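PDB 3W5M: alpha-L-rhamnosidase from Streptomyces avermitilis, which hydrolyses terminal non-reducing alpha-L-rhamnose residues from flavonoid glycosides and gum arabic, and binds L-rhamnose through a separate calcium-dependent carbohydrate-binding module. Local coordinates for residues S595-F600 against T654-R659; L625-D630 against L661-V666. All coordinates share one frame; numbering follows the deposited sequence.

Interaction 1: residues S595-F600 against T654-R659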
loop_
_atom_site.group_PDB
_atom_site.type_symbol
_atom_site.label_atom_id
_atom_site.label_comp_id
_atom_site.label_asym_id
_atom_site.label_seq_id
_atom_site.Cartn_x
_atom_site.Cartn_y
_atom_site.Cartn_z
ATOM N N SER A 595 -3.964 9.272 -3.378
ATOM C CA SER A 595 -4.520 10.318 -4.234
ATOM C C SER A 595 -3.374 11.102 -4.805
ATOM O O SER A 595 -2.987 12.144 -4.267
ATOM C CB SER A 595 -5.510 11.213 -3.458
ATOM O OG SER A 595 -5.005 11.563 -2.143
ATOM N N ALA A 596 -2.780 10.565 -5.870
ATOM C CA ALA A 596 -1.723 11.254 -6.602
ATOM C C ALA A 596 -2.046 11.098 -8.072
ATOM O O ALA A 596 -2.596 10.068 -8.465
ATOM C CB ALA A 596 -0.353 10.643 -6.273
ATOM N N PRO A 597 -1.743 12.123 -8.893
ATOM C CA PRO A 597 -2.060 12.058 -10.317
ATOM C C PRO A 597 -1.150 11.091 -11.078
ATOM O O PRO A 597 -0.004 10.852 -10.670
ATOM C CB PRO A 597 -1.797 13.494 -10.817
ATOM C CG PRO A 597 -0.934 14.138 -9.775
ATOM C CD PRO A 597 -1.199 13.436 -8.482
ATOM N N PHE A 598 -1.670 10.533 -12.176
ATOM C CA PHE A 598 -0.813 9.817 -13.125
ATOM C C PHE A 598 -0.064 10.842 -13.960
ATOM O O PHE A 598 -0.609 11.867 -14.325
ATOM C CB PHE A 598 -1.651 8.870 -14.004
ATOM C CG PHE A 598 -2.239 7.735 -13.223
ATOM C CD1 PHE A 598 -3.480 7.884 -12.586
ATOM C CD2 PHE A 598 -1.516 6.557 -13.044
ATOM C CE1 PHE A 598 -3.983 6.849 -11.800
ATOM C CE2 PHE A 598 -2.027 5.512 -12.272
ATOM C CZ PHE A 598 -3.264 5.666 -11.651
ATOM N N THR A 599 1.210 10.584 -14.231
ATOM C CA THR A 599 2.049 11.632 -14.793
ATOM C C THR A 599 2.789 11.198 -16.059
ATOM O O THR A 599 3.699 11.900 -16.514
ATOM C CB THR A 599 3.095 12.115 -13.758
ATOM O OG1 THR A 599 3.772 10.978 -13.218
ATOM C CG2 THR A 599 2.402 12.912 -12.610
ATOM N N PHE A 600 2.411 10.067 -16.646
ATOM C CA PHE A 600 3.053 9.652 -17.894
ATOM C C PHE A 600 2.092 9.006 -18.865
ATOM O O PHE A 600 1.591 7.901 -18.609
ATOM C CB PHE A 600 4.239 8.703 -17.636
ATOM C CG PHE A 600 5.270 8.711 -18.749
ATOM C CD1 PHE A 600 5.121 7.906 -19.876
ATOM C CD2 PHE A 600 6.391 9.551 -18.675
ATOM C CE1 PHE A 600 6.067 7.932 -20.897
ATOM C CE2 PHE A 600 7.331 9.568 -19.694
ATOM C CZ PHE A 600 7.165 8.759 -20.802
ATOM N N THR A 654 5.509 7.335 -13.743
ATOM C CA THR A 654 4.101 7.077 -14.041
ATOM C C THR A 654 3.087 7.717 -13.092
ATOM O O THR A 654 1.981 7.994 -13.518
ATOM C CB THR A 654 3.830 5.593 -14.202
ATOM O OG1 THR A 654 4.627 4.907 -13.248
ATOM C CG2 THR A 654 4.258 5.131 -15.617
ATOM N N MET A 655 3.457 7.959 -11.834
ATOM C CA MET A 655 2.599 8.744 -10.922
ATOM C C MET A 655 3.472 9.733 -10.175
ATOM O O MET A 655 4.688 9.520 -10.033
ATOM C CB MET A 655 1.940 7.851 -9.879
ATOM C CG MET A 655 1.001 6.816 -10.445
ATOM S SD MET A 655 0.294 5.725 -9.191
ATOM C CE MET A 655 -0.909 6.779 -8.355
ATOM N N GLU A 656 2.867 10.824 -9.728
ATOM C CA GLU A 656 3.549 11.709 -8.794
ATOM C C GLU A 656 3.793 10.895 -7.517
ATOM O O GLU A 656 2.876 10.585 -6.771
ATOM C CB GLU A 656 2.747 12.982 -8.524
ATOM C CG GLU A 656 3.475 13.942 -7.566
ATOM C CD GLU A 656 3.084 13.755 -6.102
ATOM O OE1 GLU A 656 1.897 13.971 -5.769
ATOM O OE2 GLU A 656 3.959 13.402 -5.253
ATOM N N SER A 657 5.050 10.509 -7.307
ATOM C CA SER A 657 5.411 9.577 -6.247
ATOM C C SER A 657 6.212 10.256 -5.142
ATOM O O SER A 657 6.589 9.604 -4.165
ATOM C CB SER A 657 6.210 8.381 -6.832
ATOM O OG SER A 657 5.390 7.640 -7.736
ATOM N N ALA A 658 6.404 11.581 -5.245
ATOM C CA ALA A 658 7.206 12.294 -4.245
ATOM C C ALA A 658 6.604 12.279 -2.850
ATOM O O ALA A 658 7.273 11.932 -1.893
ATOM C CB ALA A 658 7.475 13.721 -4.689
ATOM N N ARG A 659 5.342 12.684 -2.700
ATOM C CA ARG A 659 4.780 12.692 -1.365
ATOM C C ARG A 659 4.711 11.247 -0.820
ATOM O O ARG A 659 4.972 11.011 0.370
ATOM C CB ARG A 659 3.374 13.293 -1.388
ATOM C CG ARG A 659 3.322 14.804 -1.681
ATOM C CD ARG A 659 1.849 15.245 -1.748
ATOM N NE ARG A 659 1.218 14.633 -2.921
ATOM C CZ ARG A 659 -0.067 14.249 -2.981
ATOM N NH1 ARG A 659 -0.881 14.416 -1.949
ATOM N NH2 ARG A 659 -0.525 13.672 -4.093
HETATM O O HOH W 1 -3.839 14.132 -2.156
HETATM O O HOH W 2 0.833 6.978 -15.962
#

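Interaction 2: residues L625-D630 against L661-V666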
loop_
_atom_site.group_PDB
_atom_site.type_symbol
_atom_site.label_atom_id
_atom_site.label_comp_id
_atom_site.label_asym_id
_atom_site.label_seq_id
_atom_site.Cartn_x
_atom_site.Cartn_y
_atom_site.Cartn_z
ATOM N N LEU A 625 -0.946 1.917 -1.732
ATOM C CA LEU A 625 -2.008 2.156 -0.740
ATOM C C LEU A 625 -1.372 2.304 0.639
ATOM O O LEU A 625 -1.028 1.312 1.274
ATOM C CB LEU A 625 -3.004 0.993 -0.692
ATOM C CG LEU A 625 -4.248 0.975 -1.550
ATOM C CD1 LEU A 625 -3.829 0.495 -2.955
ATOM C CD2 LEU A 625 -5.282 0.018 -0.937
ATOM N N SER A 626 -1.238 3.544 1.086
ATOM C CA SER A 626 -0.562 3.933 2.357
ATOM C C SER A 626 0.963 3.636 2.421
ATOM O O SER A 626 1.763 4.511 2.815
ATOM C CB SER A 626 -1.271 3.323 3.581
ATOM O OG SER A 626 -0.684 3.814 4.775
ATOM N N VAL A 627 1.360 2.425 2.046
ATOM C CA VAL A 627 2.810 2.099 1.918
ATOM C C VAL A 627 3.016 1.399 0.581
ATOM O O VAL A 627 2.062 0.800 0.048
ATOM C CB VAL A 627 3.329 1.214 3.079
ATOM C CG1 VAL A 627 3.112 1.875 4.457
ATOM C CG2 VAL A 627 2.731 -0.175 3.040
ATOM N N PRO A 628 4.233 1.478 0.006
ATOM C CA PRO A 628 4.505 0.770 -1.244
ATOM C C PRO A 628 4.624 -0.758 -0.953
ATOM O O PRO A 628 5.584 -1.209 -0.316
ATOM C CB PRO A 628 5.821 1.389 -1.717
ATOM C CG PRO A 628 6.522 1.806 -0.452
ATOM C CD PRO A 628 5.426 2.171 0.529
ATOM N N THR A 629 3.613 -1.529 -1.358
ATOM C CA THR A 629 3.548 -2.927 -0.941
ATOM C C THR A 629 4.106 -3.858 -1.998
ATOM O O THR A 629 4.172 -3.493 -3.175
ATOM C CB THR A 629 2.127 -3.386 -0.551
ATOM O OG1 THR A 629 1.206 -3.059 -1.595
ATOM C CG2 THR A 629 1.705 -2.751 0.741
ATOM N N ASP A 630 4.516 -5.049 -1.553
ATOM C CA ASP A 630 4.907 -6.113 -2.486
ATOM C C ASP A 630 3.709 -6.671 -3.253
ATOM O O ASP A 630 3.780 -6.804 -4.459
ATOM C CB ASP A 630 5.660 -7.241 -1.774
ATOM C CG ASP A 630 4.835 -7.932 -0.653
ATOM O OD1 ASP A 630 4.000 -7.294 0.042
ATOM O OD2 ASP A 630 5.078 -9.133 -0.426
ATOM N N LEU A 661 6.486 8.408 -1.542
ATOM C CA LEU A 661 7.773 7.815 -1.143
ATOM C C LEU A 661 8.533 8.636 -0.113
ATOM O O LEU A 661 9.264 8.065 0.678
ATOM C CB LEU A 661 8.640 7.444 -2.366
ATOM C CG LEU A 661 7.882 6.444 -3.240
ATOM C CD1 LEU A 661 8.688 6.275 -4.518
ATOM C CD2 LEU A 661 7.624 5.107 -2.536
ATOM N N THR A 662 8.346 9.957 -0.098
ATOM C CA THR A 662 8.806 10.789 1.043
ATOM C C THR A 662 8.264 10.265 2.358
ATOM O O THR A 662 9.011 10.070 3.313
ATOM C CB THR A 662 8.464 12.296 0.869
ATOM O OG1 THR A 662 9.100 12.784 -0.314
ATOM C CG2 THR A 662 8.946 13.127 2.072
ATOM N N LYS A 663 6.952 10.037 2.411
ATOM C CA LYS A 663 6.312 9.472 3.575
ATOM C C LYS A 663 6.917 8.099 3.904
ATOM O O LYS A 663 7.255 7.826 5.062
ATOM C CB LYS A 663 4.793 9.331 3.324
ATOM C CG LYS A 663 4.023 8.778 4.502
ATOM C CD LYS A 663 3.937 7.275 4.414
ATOM C CE LYS A 663 3.028 6.715 5.482
ATOM N NZ LYS A 663 3.051 5.243 5.397
ATOM N N TRP A 664 7.056 7.247 2.901
ATOM C CA TRP A 664 7.566 5.896 3.158
ATOM C C TRP A 664 9.021 5.940 3.693
ATOM O O TRP A 664 9.389 5.146 4.552
ATOM C CB TRP A 664 7.484 4.986 1.940
ATOM C CG TRP A 664 8.018 3.603 2.250
ATOM C CD1 TRP A 664 7.424 2.645 3.019
ATOM C CD2 TRP A 664 9.286 3.069 1.846
ATOM N NE1 TRP A 664 8.236 1.532 3.094
ATOM C CE2 TRP A 664 9.375 1.761 2.372
ATOM C CE3 TRP A 664 10.341 3.567 1.085
ATOM C CZ2 TRP A 664 10.495 0.943 2.173
ATOM C CZ3 TRP A 664 11.459 2.737 0.858
ATOM C CH2 TRP A 664 11.530 1.452 1.438
ATOM N N LEU A 665 9.824 6.848 3.181
ATOM C CA LEU A 665 11.223 6.933 3.682
ATOM C C LEU A 665 11.278 7.370 5.137
ATOM O O LEU A 665 12.204 7.002 5.865
ATOM C CB LEU A 665 12.053 7.869 2.809
ATOM C CG LEU A 665 12.378 7.334 1.418
ATOM C CD1 LEU A 665 12.798 8.511 0.523
ATOM C CD2 LEU A 665 13.456 6.267 1.521
ATOM N N VAL A 666 10.285 8.157 5.597
ATOM C CA VAL A 666 10.150 8.395 7.005
ATOM C C VAL A 666 9.899 7.087 7.759
ATOM O O VAL A 666 10.491 6.870 8.840
ATOM C CB VAL A 666 9.020 9.407 7.325
ATOM C CG1 VAL A 666 8.885 9.567 8.837
ATOM C CG2 VAL A 666 9.382 10.736 6.692
#

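Interaction 1: residues S595-F600 against T654-R659
The backbones of Phe598 and Met655 pair in a single beta bridge, where the loop 595-600 runs roughly antiparallel to the chain leaving helix 641-654. Thr599 N donates to Thr654 O at 2.8 Å. The bond is straight at N-H, but the donor stands above the carbonyl plane. Glu656 N donates to Pro597 O at 3.0 Å. The packing is tight on the Thr599 side. Its CG2 lies 3.6 Å from Glu656 N, and its OG1 is hydrogen-bonded to Tyr653 O, near the end of helix 641-654.

The Phe598 side is exposed to solvent. Met655 lies alongside the ring, pointing the same way, with CG 3.6 Å from Phe598 CD2. Its SD sits obliquely 4.5 Å from the ring centroid, a Met-aromatic contact. A bend at chi3 (74°) carries Met655 CE over one ring face, near the rim.

At the Ser595 end a charged group takes over. Within 654-659, Arg659 NE and NH2 both grip Glu656 OE1; across the contact NH2 donates to Ser595 O at 2.9 Å, near the guanidinium plane. Water 1 links Arg659 NH1 to Ser595 OG. Glu656 OE2 accepts from Arg659 N at 3.0 Å, a capping bond at the start of helix 658-671. Glu656 caps the helix start and probably holds the guanidinium in place, so that Arg659 NH2 can bind the loop after strand 587-594.

Interaction 2: residues L625-D630 against L661-V666
The loop between helices 607-622 and 641-654 of the catalytic (alpha/alpha)6 barrel carries Asp630 of the rhamnose site, and its earlier part rests on helix 658-671. Pro628 makes the main apolar contact. Its ring lies over one face of the Trp664 indole and crosses that side chain at about a right angle. Pro628 CG is 3.6 Å from the centroid of the five-membered ring and 12° off its normal, a CH-pi contact. Pro628 CD comes closer still, 3.2 Å from Trp664 CD1, so the fit is tight. Trp664 reaches the proline because its CG is anti to the backbone N (chi1 -180°). Its NE1 is hydrogen-bonded to Ala682 O, which helps fix the turn of the indole. Leu661 CD2 adds a looser contact, 4.1 Å from Pro628 CG.

Such loops join the helices of the barrel, and this one brings Asp630 to the rhamnose-binding pocket. Asp630 makes no contact with 661-666. It lies beside His916 and Asp643, two more residues of the rhamnose site, and its OD2 is hydrogen-bonded to a Tris molecule, probably from the crystallisation liquor.

A polar grip lies two residues before the proline. Lys663 NZ donates to Ser626 O at 3.0 Å, approaching from above the carbonyl plane, 44° out of it. Val627 CG1 packs 3.5 Å from the same Lys663 NZ. Lys663 NZ also has a salt bridge to Asp667 OD2 and a hydrogen bond to Trp347 O, making three oxygen partners for a buried ammonium.

Both contacts use helix 658-671. Interaction 1 takes the turn leading into it and its first residues, and interaction 2 takes the stretch that follows. Their centres are 13 Å apart. Interaction 1 is partly exposed and lies away from the annotated sites. It relies on backbone bonds, an arginine-to-carbonyl bond and bridging waters, with a salt bridge inside one segment, and it covers about twice the area of interaction 2. Interaction 2 is buried nearer the middle of the chain. It pairs one lysine bond with proline-on-indole packing beside the rhamnose site. One helix therefore meets the loop between strands 587-594 and 600-604 at its start and a sugar-site loop farther along.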